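Local coordinates for uncharacterized protein (Parabacteroides distasonis, PDB 3LM3) that is of unknown function but may act as a glycoside hydrolase or a deacetylase, probably on carbohydrate substrates, at residues H43-V48 with V291-K296; R57-A62 with D301-W306; E248-W253 with L257-V262; Q289-H292 with L298-D301. One frame throughout, in Å; residues are numbered along the deposited sequence. Where two conformers were deposited one is given.

Overall arrangement
All four contacts lie in the DUF3863 region. Contacts 1, 2 and 4 touch one another on one side of the chain's centre. Following strand 280-287, helix 290-294 meets the loop after strand 21-29 in contact 1, helix 296-313 meets helix 53-64 in contact 2, and the two helices meet each other in contact 4. Centres of contacts 2 and 4 are about 8 Å apart, of contacts 1 and 4 about 10 Å. Contact 3, between helices 247-253 and 255-277, is nested in sequence inside contacts 1 and 2 and touches contact 2 through Tyr250 and Trp306. Helix 296-313 thus sits between helix 53-64 and that pair, and with helix 53-64 packs on strand 21-29 of the parallel sheet.

Contact 1: H43-V48 with V291-K296; sequences HPRDEV and VHEFGK
Arg45 comes from residues 43-48, a loop without helix or strand, and Glu293 from the end of helix 290-294, after which Gly295 leaves helical geometry with positive phi (112°) and takes the N-cap position of the next helix. Side chains shape the loop: the backbone N of Arg45 bonds to His43 ND1 in the imidazole plane, and Asp46 OD1 accepts from Val48 N at 3.0 Å, an Asx turn. The Arg45 chain runs out extended and bends at chi3 (-67°), which brings its guanidinium in front of the Glu293 carboxylate with the two planes 75° apart. Arg45 NH2 and Glu293 OE2 form a long salt bridge of 3.8 Å, the oxygen well out of the guanidinium plane. Waters do the bonding instead: one accepts from Arg45 NH2 and donates to Glu293 OE2, the other joins Arg45 NH1 to Glu293 OE1. This surface network ties together the segments that follow strands 21-29 and 280-287, parallel neighbours in the sheet. Arg45 NH1 reaches Glu47 OE2 directly, in plane, at 2.9 Å. Gln289 NE2 bonds to both Glu47 OE2 and Glu293 OE1, and with Arg45 probably eases the closeness of these carboxylates, 5.4 Å between Glu47 OE2 and Glu293 OE1.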
loop_
_atom_site.group_PDB
_atom_site.type_symbol
_atom_site.label_atom_id
_atom_site.label_comp_id
_atom_site.label_asym_id
_atom_site.label_seq_id
_atom_site.Cartn_x
_atom_site.Cartn_y
_atom_site.Cartn_z
ATOM N N HIS A 43 -19.534 6.720 -2.106
ATOM C CA HIS A 43 -19.793 6.443 -3.520
ATOM C C HIS A 43 -21.154 5.796 -3.615
ATOM O O HIS A 43 -21.467 4.895 -2.832
ATOM C CB HIS A 43 -18.732 5.485 -4.034
ATOM C CG HIS A 43 -18.687 5.383 -5.521
ATOM N ND1 HIS A 43 -19.733 4.871 -6.262
ATOM C CD2 HIS A 43 -17.735 5.751 -6.407
ATOM C CE1 HIS A 43 -19.418 4.933 -7.548
ATOM N NE2 HIS A 43 -18.206 5.447 -7.660
ATOM N N PRO A 44 -22.001 6.233 -4.559
ATOM C CA PRO A 44 -23.381 5.775 -4.595
ATOM C C PRO A 44 -23.663 4.403 -5.214
ATOM O O PRO A 44 -24.774 3.896 -5.091
ATOM C CB PRO A 44 -24.085 6.866 -5.443
ATOM C CG PRO A 44 -23.050 7.394 -6.260
ATOM C CD PRO A 44 -21.758 7.327 -5.513
ATOM N N ARG A 45 -22.661 3.790 -5.830
ATOM C CA ARG A 45 -22.910 2.556 -6.568
ATOM C C ARG A 45 -23.277 1.373 -5.666
ATOM O O ARG A 45 -22.522 1.005 -4.770
ATOM C CB ARG A 45 -21.703 2.182 -7.413
ATOM C CG ARG A 45 -21.905 0.885 -8.213
ATOM C CD ARG A 45 -20.567 0.318 -8.575
ATOM N NE ARG A 45 -19.849 1.157 -9.519
ATOM C CZ ARG A 45 -18.534 1.173 -9.679
ATOM N NH1 ARG A 45 -17.722 0.455 -8.906
ATOM N NH2 ARG A 45 -18.009 1.959 -10.619
ATOM N N ASP A 46 -24.410 0.751 -5.945
ATOM C CA ASP A 46 -24.873 -0.452 -5.258
ATOM C C ASP A 46 -24.214 -1.662 -5.926
ATOM O O ASP A 46 -24.500 -1.966 -7.089
ATOM C CB ASP A 46 -26.387 -0.539 -5.347
ATOM C CG ASP A 46 -26.965 -1.808 -4.758
ATOM O OD1 ASP A 46 -26.238 -2.720 -4.337
ATOM O OD2 ASP A 46 -28.216 -1.945 -4.699
ATOM N N GLU A 47 -23.305 -2.332 -5.207
ATOM C CA GLU A 47 -22.566 -3.470 -5.746
ATOM C C GLU A 47 -23.005 -4.822 -5.205
ATOM O O GLU A 47 -22.265 -5.810 -5.355
ATOM C CB GLU A 47 -21.066 -3.281 -5.499
ATOM C CG GLU A 47 -20.437 -2.142 -6.271
ATOM C CD GLU A 47 -18.965 -2.025 -6.024
ATOM O OE1 GLU A 47 -18.515 -2.480 -4.940
ATOM O OE2 GLU A 47 -18.206 -1.483 -6.846
ATOM N N VAL A 48 -24.186 -4.916 -4.585
ATOM C CA VAL A 48 -24.651 -6.198 -4.102
ATOM C C VAL A 48 -24.584 -7.279 -5.181
ATOM O O VAL A 48 -24.074 -8.366 -4.942
ATOM C CB VAL A 48 -26.048 -6.066 -3.474
ATOM C CG1 VAL A 48 -26.667 -7.432 -3.257
ATOM C CG2 VAL A 48 -25.935 -5.240 -2.173
ATOM N N VAL A 291 -14.378 -8.630 -11.070
ATOM C CA VAL A 291 -14.868 -9.751 -11.908
ATOM C C VAL A 291 -16.171 -9.332 -12.597
ATOM O O VAL A 291 -16.362 -9.577 -13.793
ATOM C CB VAL A 291 -15.055 -11.040 -11.066
ATOM C CG1 VAL A 291 -15.969 -12.046 -11.744
ATOM C CG2 VAL A 291 -13.693 -11.624 -10.682
ATOM N N HIS A 292 -17.059 -8.685 -11.856
ATOM C CA HIS A 292 -18.325 -8.197 -12.431
ATOM C C HIS A 292 -18.108 -6.977 -13.330
ATOM O O HIS A 292 -18.713 -6.865 -14.424
ATOM C CB HIS A 292 -19.306 -7.817 -11.330
ATOM C CG HIS A 292 -20.695 -7.585 -11.818
ATOM N ND1 HIS A 292 -21.562 -8.625 -12.048
ATOM C CD2 HIS A 292 -21.378 -6.449 -12.105
ATOM C CE1 HIS A 292 -22.719 -8.144 -12.468
ATOM N NE2 HIS A 292 -22.632 -6.828 -12.504
ATOM N N GLU A 293 -17.268 -6.041 -12.903
ATOM C CA GLU A 293 -17.104 -4.790 -13.656
ATOM C C GLU A 293 -16.448 -5.018 -15.021
ATOM O O GLU A 293 -16.822 -4.383 -16.022
ATOM C CB GLU A 293 -16.307 -3.770 -12.855
ATOM C CG GLU A 293 -16.360 -2.387 -13.482
ATOM C CD GLU A 293 -15.896 -1.259 -12.595
ATOM O OE1 GLU A 293 -15.444 -1.477 -11.449
ATOM O OE2 GLU A 293 -15.959 -0.092 -13.100
ATOM N N PHE A 294 -15.482 -5.925 -15.070
ATOM C CA PHE A 294 -14.617 -6.097 -16.247
ATOM C C PHE A 294 -14.680 -7.444 -16.924
ATOM O O PHE A 294 -14.184 -7.590 -18.035
ATOM C CB PHE A 294 -13.173 -5.792 -15.859
ATOM C CG PHE A 294 -12.989 -4.417 -15.296
ATOM C CD1 PHE A 294 -13.269 -3.286 -16.069
ATOM C CD2 PHE A 294 -12.622 -4.214 -13.990
ATOM C CE1 PHE A 294 -13.117 -2.005 -15.540
ATOM C CE2 PHE A 294 -12.470 -2.921 -13.473
ATOM C CZ PHE A 294 -12.746 -1.825 -14.256
ATOM N N GLY A 295 -15.285 -8.423 -16.285
ATOM C CA GLY A 295 -15.473 -9.751 -16.830
ATOM C C GLY A 295 -14.649 -10.777 -16.082
ATOM O O GLY A 295 -13.467 -10.527 -15.762
ATOM N N LYS A 296 -15.234 -11.940 -15.837
ATOM C CA LYS A 296 -14.589 -12.958 -15.048
ATOM C C LYS A 296 -13.334 -13.498 -15.731
ATOM O O LYS A 296 -12.293 -13.637 -15.086
ATOM C CB LYS A 296 -15.568 -14.089 -14.720
ATOM C CG LYS A 296 -14.990 -15.208 -13.924
ATOM C CD LYS A 296 -16.101 -16.230 -13.562
ATOM C CE LYS A 296 -15.757 -17.627 -14.019
ATOM N NZ LYS A 296 -16.902 -18.563 -13.745
HETATM O O HOH W 1 -15.345 2.035 -11.747
HETATM O O HOH W 2 -14.990 0.670 -9.219
#

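Contact 2: R57-A62 with D301-W306; sequences RALREA and DAMKMW
Met303, present as selenomethionine, starts out with CG opposite the backbone N (chi1 175°), which sends its chain toward Ala62 and Leu59; a bend at chi2 (67°) and another at chi3 then lead the terminal methyl to Leu59. The chain therefore touches helix 53-64 at two levels. Near its root, Met303 CG lies 3.6 Å from Ala62 CB; at its far end, Met303 CE meets Leu59 CD1 at 3.8 Å, with Leu59 CG almost as close, and the two side chains cross at about a right angle. The Ala62 methyl points toward the partner helix and is received between two neighbouring residues, since Lys304 CG stands 3.7 Å from Ala62 CB. Lys304, which is exposed, contributes the aliphatic root of its chain here, while the other three residues are buried. With only a methyl at Ala62, the backbones come close, Ala62 CA being 5.1 Å from Lys304 CA, and the axes of the two segments approach to 8.7 Å. Beneath the pair lies strand 21-29, whose Ile27 and Leu25 receive Leu59 and Met303. Two helices running nearly parallel, 20° apart, over a parallel sheet are what alternating beta-alpha units produce, consistent with the barrel-like folds of the glycoside hydrolase and carbohydrate esterase clan to which the DUF3863 family belongs.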
loop_
_atom_site.group_PDB
_atom_site.type_symbol
_atom_site.label_atom_id
_atom_site.label_comp_id
_atom_site.label_asym_id
_atom_site.label_seq_id
_atom_site.Cartn_x
_atom_site.Cartn_y
_atom_site.Cartn_z
ATOM N N ARG A 57 -14.688 -17.201 -5.566
ATOM C CA ARG A 57 -14.024 -18.509 -5.684
ATOM C C ARG A 57 -13.137 -18.548 -6.941
ATOM O O ARG A 57 -12.009 -19.012 -6.905
ATOM C CB ARG A 57 -15.070 -19.612 -5.725
ATOM C CG ARG A 57 -14.483 -21.009 -5.914
ATOM C CD ARG A 57 -15.575 -22.098 -5.726
ATOM N NE ARG A 57 -16.776 -21.779 -6.497
ATOM C CZ ARG A 57 -18.049 -21.994 -6.123
ATOM N NH1 ARG A 57 -18.365 -22.568 -4.953
ATOM N NH2 ARG A 57 -19.037 -21.610 -6.940
ATOM N N ALA A 58 -13.644 -18.029 -8.057
ATOM C CA ALA A 58 -12.863 -18.032 -9.272
ATOM C C ALA A 58 -11.596 -17.199 -9.111
ATOM O O ALA A 58 -10.536 -17.587 -9.581
ATOM C CB ALA A 58 -13.702 -17.490 -10.434
ATOM N N LEU A 59 -11.708 -16.048 -8.460
ATOM C CA LEU A 59 -10.549 -15.208 -8.271
ATOM C C LEU A 59 -9.519 -15.886 -7.361
ATOM O O LEU A 59 -8.313 -15.827 -7.645
ATOM C CB LEU A 59 -11.010 -13.829 -7.739
ATOM C CG LEU A 59 -9.992 -12.713 -7.819
ATOM C CD1 LEU A 59 -9.544 -12.457 -9.253
ATOM C CD2 LEU A 59 -10.646 -11.434 -7.211
ATOM N N ARG A 60 -9.975 -16.546 -6.284
ATOM C CA ARG A 60 -9.066 -17.281 -5.388
ATOM C C ARG A 60 -8.381 -18.447 -6.102
ATOM O O ARG A 60 -7.222 -18.701 -5.882
ATOM C CB ARG A 60 -9.783 -17.786 -4.129
ATOM C CG ARG A 60 -8.982 -18.539 -3.031
ATOM C CD ARG A 60 -7.923 -17.661 -2.589
ATOM N NE ARG A 60 -7.028 -18.093 -1.509
ATOM C CZ ARG A 60 -5.970 -18.884 -1.628
ATOM N NH1 ARG A 60 -5.764 -19.592 -2.738
ATOM N NH2 ARG A 60 -5.109 -18.934 -0.648
ATOM N N GLU A 61 -9.128 -19.157 -6.928
ATOM C CA GLU A 61 -8.573 -20.252 -7.700
ATOM C C GLU A 61 -7.519 -19.767 -8.696
ATOM O O GLU A 61 -6.480 -20.392 -8.880
ATOM C CB GLU A 61 -9.732 -21.055 -8.339
ATOM C CG GLU A 61 -10.546 -21.780 -7.215
ATOM C CD GLU A 61 -11.745 -22.623 -7.625
ATOM O OE1 GLU A 61 -12.268 -22.414 -8.737
ATOM O OE2 GLU A 61 -12.167 -23.465 -6.765
ATOM N N ALA A 62 -7.759 -18.602 -9.299
ATOM C CA ALA A 62 -6.784 -18.000 -10.186
ATOM C C ALA A 62 -5.474 -17.707 -9.424
ATOM O O ALA A 62 -4.364 -17.980 -9.899
ATOM C CB ALA A 62 -7.360 -16.722 -10.828
ATOM N N ASP A 301 -7.824 -14.259 -15.765
ATOM C CA ASP A 301 -6.613 -14.416 -16.572
ATOM C C ASP A 301 -5.508 -13.463 -16.103
ATOM O O ASP A 301 -4.349 -13.837 -16.051
ATOM C CB ASP A 301 -6.882 -14.166 -18.068
ATOM C CG ASP A 301 -7.603 -15.317 -18.747
ATOM O OD1 ASP A 301 -7.750 -16.416 -18.160
ATOM O OD2 ASP A 301 -8.050 -15.081 -19.893
ATOM N N ALA A 302 -5.865 -12.232 -15.767
ATOM C CA ALA A 302 -4.886 -11.287 -15.267
ATOM C C ALA A 302 -4.258 -11.773 -13.961
ATOM O O ALA A 302 -3.031 -11.684 -13.761
ATOM C CB ALA A 302 -5.543 -9.896 -15.070
HETATM N N MSE A 303 -5.091 -12.294 -13.057
HETATM C CA MSE A 303 -4.581 -12.799 -11.777
HETATM C C MSE A 303 -3.634 -13.962 -12.008
HETATM O O MSE A 303 -2.560 -14.012 -11.422
HETATM C CB MSE A 303 -5.760 -13.263 -10.927
HETATM C CG MSE A 303 -5.380 -13.929 -9.613
HETATM SE SE MSE A 303 -4.548 -12.731 -8.313
HETATM C CE MSE A 303 -6.155 -11.853 -7.657
ATOM N N LYS A 304 -4.031 -14.919 -12.849
ATOM C CA LYS A 304 -3.182 -16.060 -13.174
ATOM C C LYS A 304 -1.851 -15.596 -13.776
ATOM O O LYS A 304 -0.779 -16.122 -13.442
ATOM C CB LYS A 304 -3.895 -17.011 -14.160
ATOM C CG LYS A 304 -5.118 -17.722 -13.608
ATOM C CD LYS A 304 -5.820 -18.565 -14.698
ATOM C CE LYS A 304 -7.115 -19.214 -14.177
ATOM N NZ LYS A 304 -7.857 -19.931 -15.260
HETATM N N MSE A 305 -1.911 -14.617 -14.674
HETATM C CA MSE A 305 -0.732 -14.136 -15.349
HETATM C C MSE A 305 0.249 -13.497 -14.343
HETATM O O MSE A 305 1.464 -13.755 -14.352
HETATM C CB MSE A 305 -1.161 -13.115 -16.399
HETATM C CG MSE A 305 -0.181 -12.926 -17.467
HETATM SE SE MSE A 305 -0.855 -11.753 -18.832
HETATM C CE MSE A 305 -1.735 -13.102 -19.938
ATOM N N TRP A 306 -0.310 -12.656 -13.471
ATOM C CA TRP A 306 0.456 -11.978 -12.468
ATOM C C TRP A 306 1.188 -12.974 -11.570
ATOM O O TRP A 306 2.418 -12.896 -11.382
ATOM C CB TRP A 306 -0.465 -11.069 -11.638
ATOM C CG TRP A 306 0.253 -10.428 -10.454
ATOM C CD1 TRP A 306 1.527 -9.882 -10.418
ATOM C CD2 TRP A 306 -0.288 -10.260 -9.146
ATOM N NE1 TRP A 306 1.792 -9.404 -9.172
ATOM C CE2 TRP A 306 0.706 -9.637 -8.354
ATOM C CE3 TRP A 306 -1.508 -10.616 -8.557
ATOM C CZ2 TRP A 306 0.501 -9.325 -7.012
ATOM C CZ3 TRP A 306 -1.698 -10.310 -7.220
ATOM C CH2 TRP A 306 -0.694 -9.701 -6.459
#

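Contact 3: E248-W253 with L257-V262; sequences ETYKGW and LGHREV
Tyr250 OH and His259 ND1 share a hydrogen bond of 2.8 Å, in which either may donate. The hydroxyl comes in at the edge of the imidazole, near its plane; the two rings meet rim to rim, their planes 40° apart. With CG opposite its own carbonyl carbon (chi1 -68°), the Tyr250 side chain runs alongside that of His259 in the same direction. The phenol ring is also packed by Val262, whose CG2 lies 3.6 Å from Tyr250 CE2, and by Ala302 and Trp306 of helix 296-313. A phenylalanine in place of Tyr250 would probably leave His259 ND1 without this mate and the imidazole freer to turn. The segments form an antiparallel helical hairpin, 164° between axis directions; helix 247-253 itself contains a wider pi-type turn at 248-251. Where the backbones pack together, Gly258 CA lies 3.5 Å from Thr249 C, and the axes come within 7.2 Å; a beta carbon on Gly258 would strike the backbone of Thr249 and Tyr250. Thr249 OG1 bonds to Gly245 O while lying against Val262 CG2. On the other flank Trp253 reaches across: Trp253 CZ3 lies 3.6 Å from Glu261 CB, and Leu257 O is at the indole edge. Glu261 OE1 itself is bonded to Ser348. Near the turn, a water accepts from Leu257 N at 2.9 Å and donates to Trp253 O.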
loop_
_atom_site.group_PDB
_atom_site.type_symbol
_atom_site.label_atom_id
_atom_site.label_comp_id
_atom_site.label_asym_id
_atom_site.label_seq_id
_atom_site.Cartn_x
_atom_site.Cartn_y
_atom_site.Cartn_z
ATOM N N GLU A 248 -4.780 -0.029 -13.693
ATOM C CA GLU A 248 -3.958 0.824 -14.552
ATOM C C GLU A 248 -3.026 0.048 -15.471
ATOM O O GLU A 248 -2.274 0.648 -16.259
ATOM C CB GLU A 248 -3.145 1.802 -13.700
ATOM C CG GLU A 248 -3.972 2.706 -12.832
ATOM C CD GLU A 248 -4.472 2.112 -11.539
ATOM O OE1 GLU A 248 -4.034 1.018 -11.149
ATOM O OE2 GLU A 248 -5.344 2.787 -10.913
ATOM N N THR A 249 -3.068 -1.285 -15.382
ATOM C CA THR A 249 -2.149 -2.142 -16.127
ATOM C C THR A 249 -2.924 -3.204 -16.908
ATOM O O THR A 249 -3.314 -2.972 -18.048
ATOM C CB THR A 249 -1.063 -2.762 -15.202
ATOM O OG1 THR A 249 -1.681 -3.546 -14.157
ATOM C CG2 THR A 249 -0.195 -1.664 -14.600
ATOM N N TYR A 250 -3.180 -4.365 -16.307
ATOM C CA TYR A 250 -3.929 -5.412 -16.981
ATOM C C TYR A 250 -5.228 -4.921 -17.646
ATOM O O TYR A 250 -5.496 -5.249 -18.812
ATOM C CB TYR A 250 -4.266 -6.547 -16.004
ATOM C CG TYR A 250 -3.048 -7.319 -15.567
ATOM C CD1 TYR A 250 -2.388 -8.163 -16.442
ATOM C CD2 TYR A 250 -2.568 -7.236 -14.266
ATOM C CE1 TYR A 250 -1.254 -8.850 -16.041
ATOM C CE2 TYR A 250 -1.413 -7.949 -13.859
ATOM C CZ TYR A 250 -0.773 -8.747 -14.738
ATOM O OH TYR A 250 0.370 -9.389 -14.314
ATOM N N LYS A 251 -6.018 -4.135 -16.927
ATOM C CA LYS A 251 -7.292 -3.626 -17.455
ATOM C C LYS A 251 -7.029 -2.466 -18.421
ATOM O O LYS A 251 -7.383 -2.546 -19.582
ATOM C CB LYS A 251 -8.212 -3.249 -16.309
ATOM C CG LYS A 251 -9.666 -3.013 -16.684
ATOM C CD LYS A 251 -9.925 -1.677 -17.313
ATOM C CE LYS A 251 -9.735 -0.471 -16.410
ATOM N NZ LYS A 251 -10.269 0.786 -17.093
ATOM N N GLY A 252 -6.377 -1.405 -17.950
ATOM C CA GLY A 252 -6.192 -0.220 -18.792
ATOM C C GLY A 252 -5.374 -0.398 -20.056
ATOM O O GLY A 252 -5.647 0.235 -21.097
ATOM N N TRP A 253 -4.359 -1.264 -19.990
ATOM C CA TRP A 253 -3.494 -1.476 -21.137
ATOM C C TRP A 253 -3.785 -2.776 -21.889
ATOM O O TRP A 253 -3.193 -3.009 -22.931
ATOM C CB TRP A 253 -2.049 -1.506 -20.679
ATOM C CG TRP A 253 -1.493 -0.229 -20.147
ATOM C CD1 TRP A 253 -2.158 0.943 -19.867
ATOM C CD2 TRP A 253 -0.121 0.015 -19.838
ATOM N NE1 TRP A 253 -1.276 1.894 -19.455
ATOM C CE2 TRP A 253 -0.019 1.340 -19.401
ATOM C CE3 TRP A 253 1.040 -0.761 -19.917
ATOM C CZ2 TRP A 253 1.187 1.913 -19.040
ATOM C CZ3 TRP A 253 2.241 -0.194 -19.564
ATOM C CH2 TRP A 253 2.314 1.117 -19.112
ATOM N N LEU A 257 0.479 -5.954 -22.499
ATOM C CA LEU A 257 1.276 -4.792 -22.131
ATOM C C LEU A 257 1.195 -4.513 -20.637
ATOM O O LEU A 257 2.173 -4.162 -20.005
ATOM C CB LEU A 257 0.854 -3.547 -22.923
ATOM C CG LEU A 257 1.180 -3.645 -24.420
ATOM C CD1 LEU A 257 0.654 -2.423 -25.190
ATOM C CD2 LEU A 257 2.676 -3.793 -24.685
ATOM N N GLY A 258 0.004 -4.655 -20.072
ATOM C CA GLY A 258 -0.158 -4.479 -18.634
ATOM C C GLY A 258 0.760 -5.372 -17.829
ATOM O O GLY A 258 1.404 -4.933 -16.868
ATOM N N HIS A 259 0.834 -6.636 -18.228
ATOM C CA HIS A 259 1.679 -7.583 -17.536
ATOM C C HIS A 259 3.138 -7.119 -17.472
ATOM O O HIS A 259 3.785 -7.239 -16.445
ATOM C CB HIS A 259 1.600 -8.934 -18.221
ATOM C CG HIS A 259 2.366 -9.998 -17.530
ATOM N ND1 HIS A 259 2.044 -10.433 -16.260
ATOM C CD2 HIS A 259 3.471 -10.677 -17.911
ATOM C CE1 HIS A 259 2.919 -11.368 -15.906
ATOM N NE2 HIS A 259 3.787 -11.541 -16.889
ATOM N N ARG A 260 3.628 -6.574 -18.585
ATOM C CA ARG A 260 5.004 -6.133 -18.648
ATOM C C ARG A 260 5.264 -5.014 -17.627
ATOM O O ARG A 260 6.324 -4.978 -16.990
ATOM C CB ARG A 260 5.363 -5.648 -20.052
ATOM C CG ARG A 260 5.555 -6.769 -21.050
ATOM C CD ARG A 260 5.873 -6.189 -22.413
ATOM N NE ARG A 260 6.285 -7.190 -23.402
ATOM C CZ ARG A 260 5.467 -7.913 -24.152
ATOM N NH1 ARG A 260 4.139 -7.773 -24.077
ATOM N NH2 ARG A 260 6.008 -8.778 -25.009
ATOM N N GLU A 261 4.312 -4.096 -17.459
ATOM C CA GLU A 261 4.488 -3.012 -16.484
ATOM C C GLU A 261 4.454 -3.548 -15.044
ATOM O O GLU A 261 5.212 -3.104 -14.193
ATOM C CB GLU A 261 3.448 -1.935 -16.712
ATOM C CG GLU A 261 3.443 -0.822 -15.685
ATOM C CD GLU A 261 4.723 -0.044 -15.531
ATOM O OE1 GLU A 261 5.585 -0.049 -16.437
ATOM O OE2 GLU A 261 4.823 0.622 -14.461
ATOM N N VAL A 262 3.580 -4.525 -14.784
ATOM C CA VAL A 262 3.520 -5.158 -13.453
ATOM C C VAL A 262 4.835 -5.877 -13.137
ATOM O O VAL A 262 5.378 -5.703 -12.042
ATOM C CB VAL A 262 2.320 -6.106 -13.350
ATOM C CG1 VAL A 262 2.307 -6.816 -12.013
ATOM C CG2 VAL A 262 1.020 -5.297 -13.507
HETATM O O HOH W 3 -1.957 -5.300 -23.955
#

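Contact 4: Q289-H292 with L298-D301; sequences QMVH and LICD
Apolar packing between Ile299 and the pair Met290 and Val291 makes up most of this contact. Ile299 points toward helix 290-294, and its CG2, opposite the backbone N, is the branch shared by both partners: Val291 CG2 lies 4.1 Å from Ile299 CG2, and Met290 CB is 4.2 Å from the same methyl. Met290, a selenomethionine modelled in two conformers, crosses Ile299 at about a right angle. The other branch meets backbone instead. With chi1 at -63°, Ile299 CG1 lies beside its own backbone N and comes to 3.5 Å from Met290 O, a van der Waals contact with a carbonyl of the short helix. Two consecutive helices follow strand 280-287 here: helix 290-294 stops at Gly295, and the longer helix 296-313 starts at once in a new direction, bringing Ile299 CA within 5.8 Å of Val291 CA. Replacing Ile299 by an alanine is likely to open a gap between the two helices, leaving Met290 and Val291 without the methyl they both rest on. The packing continues on further sides of Ile299, where Leu59 of helix 53-64 touches it and Phe294 lies against its CG1 branch.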
loop_
_atom_site.group_PDB
_atom_site.type_symbol
_atom_site.label_atom_id
_atom_site.label_comp_id
_atom_site.label_asym_id
_atom_site.label_seq_id
_atom_site.Cartn_x
_atom_site.Cartn_y
_atom_site.Cartn_z
ATOM N N GLN A 289 -15.151 -7.141 -6.784
ATOM C CA GLN A 289 -16.135 -6.647 -7.748
ATOM C C GLN A 289 -15.568 -6.460 -9.150
ATOM O O GLN A 289 -16.342 -6.278 -10.111
ATOM C CB GLN A 289 -16.806 -5.366 -7.255
ATOM C CG GLN A 289 -15.919 -4.155 -6.970
ATOM C CD GLN A 289 -15.373 -3.467 -8.203
ATOM O OE1 GLN A 289 -14.225 -3.639 -8.554
ATOM N NE2 GLN A 289 -16.216 -2.675 -8.884
HETATM N N MSE A 290 -14.247 -6.519 -9.310
HETATM C CA MSE A 290 -13.652 -6.356 -10.646
HETATM C C MSE A 290 -14.102 -7.444 -11.594
HETATM O O MSE A 290 -14.210 -7.217 -12.829
HETATM C CB MSE A 290 -12.120 -6.325 -10.605
HETATM C CG MSE A 290 -11.555 -5.038 -10.101
HETATM SE SE MSE A 290 -9.651 -4.850 -10.202
HETATM C CE MSE A 290 -9.220 -6.596 -9.475
ATOM N N VAL A 291 -14.378 -8.630 -11.070
ATOM C CA VAL A 291 -14.868 -9.751 -11.908
ATOM C C VAL A 291 -16.171 -9.332 -12.597
ATOM O O VAL A 291 -16.362 -9.577 -13.793
ATOM C CB VAL A 291 -15.055 -11.040 -11.066
ATOM C CG1 VAL A 291 -15.969 -12.046 -11.744
ATOM C CG2 VAL A 291 -13.693 -11.624 -10.682
ATOM N N HIS A 292 -17.059 -8.685 -11.856
ATOM C CA HIS A 292 -18.325 -8.197 -12.431
ATOM C C HIS A 292 -18.108 -6.977 -13.330
ATOM O O HIS A 292 -18.713 -6.865 -14.424
ATOM C CB HIS A 292 -19.306 -7.817 -11.330
ATOM C CG HIS A 292 -20.695 -7.585 -11.818
ATOM N ND1 HIS A 292 -21.562 -8.625 -12.048
ATOM C CD2 HIS A 292 -21.378 -6.449 -12.105
ATOM C CE1 HIS A 292 -22.719 -8.144 -12.468
ATOM N NE2 HIS A 292 -22.632 -6.828 -12.504
ATOM N N LEU A 298 -11.337 -12.149 -18.119
ATOM C CA LEU A 298 -10.283 -11.140 -18.166
ATOM C C LEU A 298 -9.577 -11.003 -16.815
ATOM O O LEU A 298 -8.349 -11.029 -16.761
ATOM C CB LEU A 298 -10.838 -9.806 -18.642
ATOM C CG LEU A 298 -9.802 -8.683 -18.753
ATOM C CD1 LEU A 298 -8.807 -8.922 -19.897
ATOM C CD2 LEU A 298 -10.464 -7.322 -18.932
ATOM N N ILE A 299 -10.335 -10.835 -15.731
ATOM C CA ILE A 299 -9.743 -10.563 -14.430
ATOM C C ILE A 299 -9.071 -11.816 -13.871
ATOM O O ILE A 299 -7.977 -11.728 -13.331
ATOM C CB ILE A 299 -10.786 -9.921 -13.475
ATOM C CG1 ILE A 299 -11.227 -8.568 -14.050
ATOM C CG2 ILE A 299 -10.256 -9.749 -12.046
ATOM C CD1 ILE A 299 -10.100 -7.562 -14.179
ATOM N N CYS A 300 -9.698 -12.968 -14.035
ATOM C CA CYS A 300 -9.035 -14.206 -13.623
ATOM C C CYS A 300 -7.791 -14.513 -14.453
ATOM O O CYS A 300 -6.779 -14.976 -13.890
ATOM C CB CYS A 300 -10.020 -15.359 -13.588
ATOM S SG CYS A 300 -11.257 -15.239 -12.273
ATOM N N ASP A 301 -7.824 -14.259 -15.765
ATOM C CA ASP A 301 -6.613 -14.416 -16.572
ATOM C C ASP A 301 -5.508 -13.463 -16.103
ATOM O O ASP A 301 -4.349 -13.837 -16.051
ATOM C CB ASP A 301 -6.882 -14.166 -18.068
ATOM C CG ASP A 301 -7.603 -15.317 -18.747
ATOM O OD1 ASP A 301 -7.750 -16.416 -18.160
ATOM O OD2 ASP A 301 -8.050 -15.081 -19.893
#